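Peroxisomal catalase A (Saccharomyces cerevisiae, PDB 1A4E) breaks down hydrogen peroxide to water and oxygen with the help of a heme group, probably protecting the cell from peroxide made by peroxisomal oxidases. Local coordinates at residues Val333-Ala336 with Arg337-Ser340; Ser340-Asp343 with Ala344-Arg348. One frame throughout, in Å; residues are numbered along the deposited sequence.

Interactions 1 and 2 are consecutive lengths of one helix, 332-348, which runs along the proximal side of the heme; they share Ser340, and their centres lie about 12 Å apart. Interaction 1 supplies Arg337, interaction 2 the axial ligand Tyr341, one turn on, and the two meet where Arg337 NH2 donates a hydrogen bond to Tyr341 OH. Further along, His345 and Arg348 of interaction 2 reach a heme propionate. The nearest atoms of the Tyr341 side chain are about 6 Å from those of the active-site residue His56 and about 4 Å from a bound azide. Both contacts are buried, and residues of a second subunit pack against each.

Interaction 1 (Val333-Ala336 with Arg337-Ser340); sequences VLQA and RLFS. With HEM (protoporphyrin IX containing Fe), chain I.
Ala336 O receives two backbone N-H groups, from Ser340 N and from Phe339 N, each at 3.1 Å. One turn earlier Arg337 N bonds to Val333 O at 3.1 Å. The polar end of Arg337 leaves the helix: NH2 donates to Tyr341 OH and to Val127 O, and NH1 makes a weak bond to His201. One face of its guanidinium lies over heme ring C, with C3C 3.5 Å from the plane toward the rim. A bend at chi3 (80°) turns the group onto the porphyrin, while Arg337 CG stays 3.2 Å from Val333 O. Beside it Leu334 CD1 approaches Arg337 NH1 obliquely at 4.1 Å, and Val333, with CG1 anti to the backbone N, sets that methyl 3.5 Å from heme CAB. Away from the heme, Gln335 NE2 bonds to Ser329 O and its OE1 to Leu31 N of a second subunit, and Phe339 packs on Ile39 of the same neighbour. An arginine lying against the heme four residues before the axial tyrosine, on the same helix, is the proximal-site arrangement of heme catalases.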
# COMPACT_ATOMS: atom_id res chain seq x y z
N VAL B 333 -2.04 18.12 23.54
CA VAL B 333 -2.88 17.22 22.78
C VAL B 333 -3.10 17.80 21.38
O VAL B 333 -2.92 17.07 20.41
CB VAL B 333 -4.20 17.01 23.53
CG1 VAL B 333 -5.15 16.08 22.80
CG2 VAL B 333 -3.88 16.36 24.86
N LEU B 334 -3.43 19.10 21.26
CA LEU B 334 -3.60 19.74 19.96
C LEU B 334 -2.31 19.76 19.15
O LEU B 334 -2.34 19.58 17.93
CB LEU B 334 -4.07 21.19 20.14
CG LEU B 334 -4.27 22.07 18.90
CD1 LEU B 334 -5.17 21.39 17.88
CD2 LEU B 334 -4.86 23.40 19.34
N GLN B 335 -1.18 19.95 19.84
CA GLN B 335 0.13 19.94 19.22
C GLN B 335 0.41 18.60 18.54
O GLN B 335 0.86 18.58 17.39
CB GLN B 335 1.19 20.21 20.27
CG GLN B 335 1.22 21.63 20.81
CD GLN B 335 1.97 22.62 19.95
OE1 GLN B 335 3.16 22.46 19.73
NE2 GLN B 335 1.32 23.65 19.44
N ALA B 336 0.12 17.47 19.21
CA ALA B 336 0.30 16.15 18.62
C ALA B 336 -0.65 15.87 17.45
O ALA B 336 -0.28 15.18 16.50
CB ALA B 336 0.07 15.08 19.65
N ARG B 337 -1.87 16.43 17.54
CA ARG B 337 -2.89 16.31 16.51
C ARG B 337 -2.50 17.02 15.23
O ARG B 337 -3.00 16.68 14.16
CB ARG B 337 -4.21 16.89 16.98
CG ARG B 337 -4.85 16.11 18.10
CD ARG B 337 -6.11 16.81 18.56
NE ARG B 337 -7.23 16.52 17.67
CZ ARG B 337 -8.20 17.40 17.41
NH1 ARG B 337 -8.22 18.61 17.95
NH2 ARG B 337 -9.17 17.06 16.58
N LEU B 338 -1.62 18.02 15.33
CA LEU B 338 -1.09 18.72 14.17
C LEU B 338 -0.26 17.78 13.29
O LEU B 338 -0.14 18.02 12.09
CB LEU B 338 -0.25 19.87 14.67
CG LEU B 338 -0.68 21.33 14.53
CD1 LEU B 338 -2.19 21.52 14.51
CD2 LEU B 338 -0.04 22.03 15.70
N PHE B 339 0.29 16.70 13.88
CA PHE B 339 1.02 15.67 13.16
C PHE B 339 0.11 14.52 12.74
O PHE B 339 0.07 14.16 11.58
CB PHE B 339 2.15 15.08 14.02
CG PHE B 339 2.74 13.78 13.47
CD1 PHE B 339 3.51 13.79 12.30
CD2 PHE B 339 2.47 12.57 14.12
CE1 PHE B 339 3.99 12.59 11.78
CE2 PHE B 339 2.96 11.38 13.59
CZ PHE B 339 3.72 11.39 12.42
N SER B 340 -0.60 13.95 13.72
CA SER B 340 -1.33 12.71 13.52
C SER B 340 -2.34 12.54 12.41
O SER B 340 -2.38 11.47 11.82
CB SER B 340 -2.05 12.34 14.80
OG SER B 340 -1.09 11.91 15.74
CHA HEM I . -10.22 11.42 14.17
CHB HEM I . -5.93 11.35 16.32
CHC HEM I . -7.73 13.88 19.96
CHD HEM I . -11.64 14.80 17.31
C1A HEM I . -8.93 11.05 14.52
C2A HEM I . -8.04 10.31 13.65
C3A HEM I . -6.81 10.37 14.21
C4A HEM I . -6.96 11.10 15.44
CMA HEM I . -5.50 9.84 13.64
CAA HEM I . -8.41 9.68 12.32
CBA HEM I . -7.92 10.58 11.20
CGA HEM I . -8.20 10.06 9.80
O1A HEM I . -7.90 8.91 9.49
O2A HEM I . -8.70 10.85 9.02
C1B HEM I . -6.04 12.06 17.49
C2B HEM I . -4.97 12.21 18.44
C3B HEM I . -5.50 12.85 19.54
C4B HEM I . -6.89 13.09 19.21
CMB HEM I . -3.55 11.71 18.20
CAB HEM I . -4.91 13.20 20.76
CBB HEM I . -3.48 13.24 21.10
C1C HEM I . -8.95 14.38 19.55
C2C HEM I . -9.65 15.46 20.22
C3C HEM I . -10.72 15.77 19.44
C4C HEM I . -10.67 14.87 18.30
CMC HEM I . -9.19 16.11 21.52
CAC HEM I . -11.65 16.78 19.63
CBC HEM I . -11.30 18.18 19.72
C1D HEM I . -11.60 13.94 16.23
C2D HEM I . -12.63 13.86 15.21
C3D HEM I . -12.24 12.89 14.36
C4D HEM I . -10.97 12.39 14.83
CMD HEM I . -13.89 14.70 15.11
CAD HEM I . -13.01 12.38 13.15
CBD HEM I . -12.72 13.12 11.87
CGD HEM I . -13.59 12.57 10.75
O1D HEM I . -14.81 12.65 10.85
O2D HEM I . -13.07 12.06 9.77
NA HEM I . -8.25 11.55 15.61
NB HEM I . -7.21 12.62 17.95
NC HEM I . -9.56 14.06 18.35
ND HEM I . -10.58 13.04 15.98
FE HEM I . -8.92 12.79 16.99

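Interaction 2 (Ser340-Asp343 with Ala344-Arg348); sequences SYAD and AHRYR. With HEM (protoporphyrin IX containing Fe), chain I.
His345 turns the face of its imidazole onto the backbone of Tyr341, whose O lies 3.1 Å above the ring plane, over its centre. With CG anti to the carbonyl carbon (chi1 -59°), the ring folds back along the helix, its edge faces heme O2A in plane, and NE2 gives O2A a weak hydrogen bond of 3.0 Å. Replacing this histidine with an alanine would remove the ring and is likely to leave the propionate without that donor and open a gap beside Tyr341 O. Tyr341 leans from the helix with CG anti to the carbonyl carbon, chi1 -71°, which carries OH to the iron at 1.9 Å, where Arg337 also holds it; one face of the Tyr341 ring looks onto heme C4A, offset toward the rim. This is the proximal helix of the catalase fold, its backbone tied by bonds such as His345 N to Tyr341 O at 2.9 Å. Arg348 brings NH1 within 2.7 Å of heme O2A, and its guanidinium meets His345 CD2 at the edge. Arg346 lays a guanidinium face over Ala342 O, and its NH2 comes 3.6 Å from Ala342 CB. A water takes a weak bond from Arg346 NH1 and donates to Asp343 OD1 at 2.8 Å, linking charges too far apart for a salt bridge. The other oxygen, Asp343 OD2, forms a salt bridge with Arg47 and a hydrogen bond with Asn46, both of a second subunit, where Tyr347 OH also bonds to Asn49 O.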
# COMPACT_ATOMS: atom_id res chain seq x y z
N SER B 340 -0.60 13.95 13.72
CA SER B 340 -1.33 12.71 13.52
C SER B 340 -2.34 12.54 12.41
O SER B 340 -2.38 11.47 11.82
CB SER B 340 -2.05 12.34 14.80
OG SER B 340 -1.09 11.91 15.74
N TYR B 341 -3.14 13.57 12.11
CA TYR B 341 -4.19 13.41 11.14
C TYR B 341 -3.68 13.34 9.71
O TYR B 341 -4.00 12.37 9.02
CB TYR B 341 -5.19 14.56 11.28
CG TYR B 341 -6.04 14.49 12.54
CD1 TYR B 341 -5.44 14.62 13.79
CD2 TYR B 341 -7.42 14.29 12.44
CE1 TYR B 341 -6.21 14.56 14.95
CE2 TYR B 341 -8.19 14.23 13.59
CZ TYR B 341 -7.59 14.36 14.85
OH TYR B 341 -8.35 14.26 16.00
N ALA B 342 -2.84 14.28 9.27
CA ALA B 342 -2.30 14.28 7.91
C ALA B 342 -1.48 13.02 7.62
O ALA B 342 -1.50 12.51 6.50
CB ALA B 342 -1.42 15.50 7.72
N ASP B 343 -0.82 12.50 8.66
CA ASP B 343 -0.06 11.26 8.61
C ASP B 343 -0.99 10.06 8.40
O ASP B 343 -0.69 9.16 7.62
CB ASP B 343 0.72 11.11 9.91
CG ASP B 343 1.53 9.82 10.00
OD1 ASP B 343 2.50 9.67 9.26
OD2 ASP B 343 1.20 8.96 10.81
N ALA B 344 -2.12 10.06 9.12
CA ALA B 344 -3.10 9.00 8.98
C ALA B 344 -3.69 9.03 7.58
O ALA B 344 -3.93 7.98 7.00
CB ALA B 344 -4.23 9.18 9.98
N HIS B 345 -3.85 10.23 7.00
CA HIS B 345 -4.41 10.39 5.66
C HIS B 345 -3.49 9.81 4.59
O HIS B 345 -3.96 9.22 3.62
CB HIS B 345 -4.64 11.86 5.34
CG HIS B 345 -5.58 12.61 6.29
ND1 HIS B 345 -5.61 13.92 6.51
CD2 HIS B 345 -6.53 12.03 7.10
CE1 HIS B 345 -6.54 14.15 7.41
NE2 HIS B 345 -7.08 13.01 7.76
N ARG B 346 -2.16 9.98 4.77
CA ARG B 346 -1.18 9.47 3.82
C ARG B 346 -1.22 7.96 3.77
O ARG B 346 -1.06 7.37 2.70
CB ARG B 346 0.23 9.93 4.21
CG ARG B 346 0.37 11.44 4.02
CD ARG B 346 1.66 11.98 4.60
NE ARG B 346 1.60 13.44 4.63
CZ ARG B 346 1.74 14.15 5.76
NH1 ARG B 346 1.95 13.57 6.94
NH2 ARG B 346 1.58 15.47 5.74
N TYR B 347 -1.48 7.32 4.91
CA TYR B 347 -1.65 5.88 4.98
C TYR B 347 -2.98 5.36 4.43
O TYR B 347 -3.01 4.50 3.57
CB TYR B 347 -1.50 5.44 6.42
CG TYR B 347 -1.76 3.96 6.60
CD1 TYR B 347 -0.88 3.00 6.07
CD2 TYR B 347 -2.89 3.58 7.32
CE1 TYR B 347 -1.15 1.65 6.28
CE2 TYR B 347 -3.16 2.23 7.53
CZ TYR B 347 -2.28 1.28 7.02
OH TYR B 347 -2.55 -0.05 7.27
N ARG B 348 -4.06 5.88 5.01
CA ARG B 348 -5.43 5.45 4.77
C ARG B 348 -5.98 5.73 3.39
O ARG B 348 -6.72 4.94 2.81
CB ARG B 348 -6.29 6.10 5.85
CG ARG B 348 -7.78 5.78 5.88
CD ARG B 348 -8.41 6.73 6.89
NE ARG B 348 -9.58 7.34 6.30
CZ ARG B 348 -9.74 8.65 6.21
NH1 ARG B 348 -8.84 9.50 6.66
NH2 ARG B 348 -10.81 9.12 5.61
CHA HEM I . -10.22 11.42 14.17
CHB HEM I . -5.93 11.35 16.32
CHC HEM I . -7.73 13.88 19.96
CHD HEM I . -11.64 14.80 17.31
C1A HEM I . -8.93 11.05 14.52
C2A HEM I . -8.04 10.31 13.65
C3A HEM I . -6.81 10.37 14.21
C4A HEM I . -6.96 11.10 15.44
CMA HEM I . -5.50 9.84 13.64
CAA HEM I . -8.41 9.68 12.32
CBA HEM I . -7.92 10.58 11.20
CGA HEM I . -8.20 10.06 9.80
O1A HEM I . -7.90 8.91 9.49
O2A HEM I . -8.70 10.85 9.02
C1B HEM I . -6.04 12.06 17.49
C2B HEM I . -4.97 12.21 18.44
C3B HEM I . -5.50 12.85 19.54
C4B HEM I . -6.89 13.09 19.21
CMB HEM I . -3.55 11.71 18.20
CAB HEM I . -4.91 13.20 20.76
CBB HEM I . -3.48 13.24 21.10
C1C HEM I . -8.95 14.38 19.55
C2C HEM I . -9.65 15.46 20.22
C3C HEM I . -10.72 15.77 19.44
C4C HEM I . -10.67 14.87 18.30
CMC HEM I . -9.19 16.11 21.52
CAC HEM I . -11.65 16.78 19.63
CBC HEM I . -11.30 18.18 19.72
C1D HEM I . -11.60 13.94 16.23
C2D HEM I . -12.63 13.86 15.21
C3D HEM I . -12.24 12.89 14.36
C4D HEM I . -10.97 12.39 14.83
CMD HEM I . -13.89 14.70 15.11
CAD HEM I . -13.01 12.38 13.15
CBD HEM I . -12.72 13.12 11.87
CGD HEM I . -13.59 12.57 10.75
O1D HEM I . -14.81 12.65 10.85
O2D HEM I . -13.07 12.06 9.77
NA HEM I . -8.25 11.55 15.61
NB HEM I . -7.21 12.62 17.95
NC HEM I . -9.56 14.06 18.35
ND HEM I . -10.58 13.04 15.98
FE HEM I . -8.92 12.79 16.99
O HOH W 1 3.63 11.41 7.37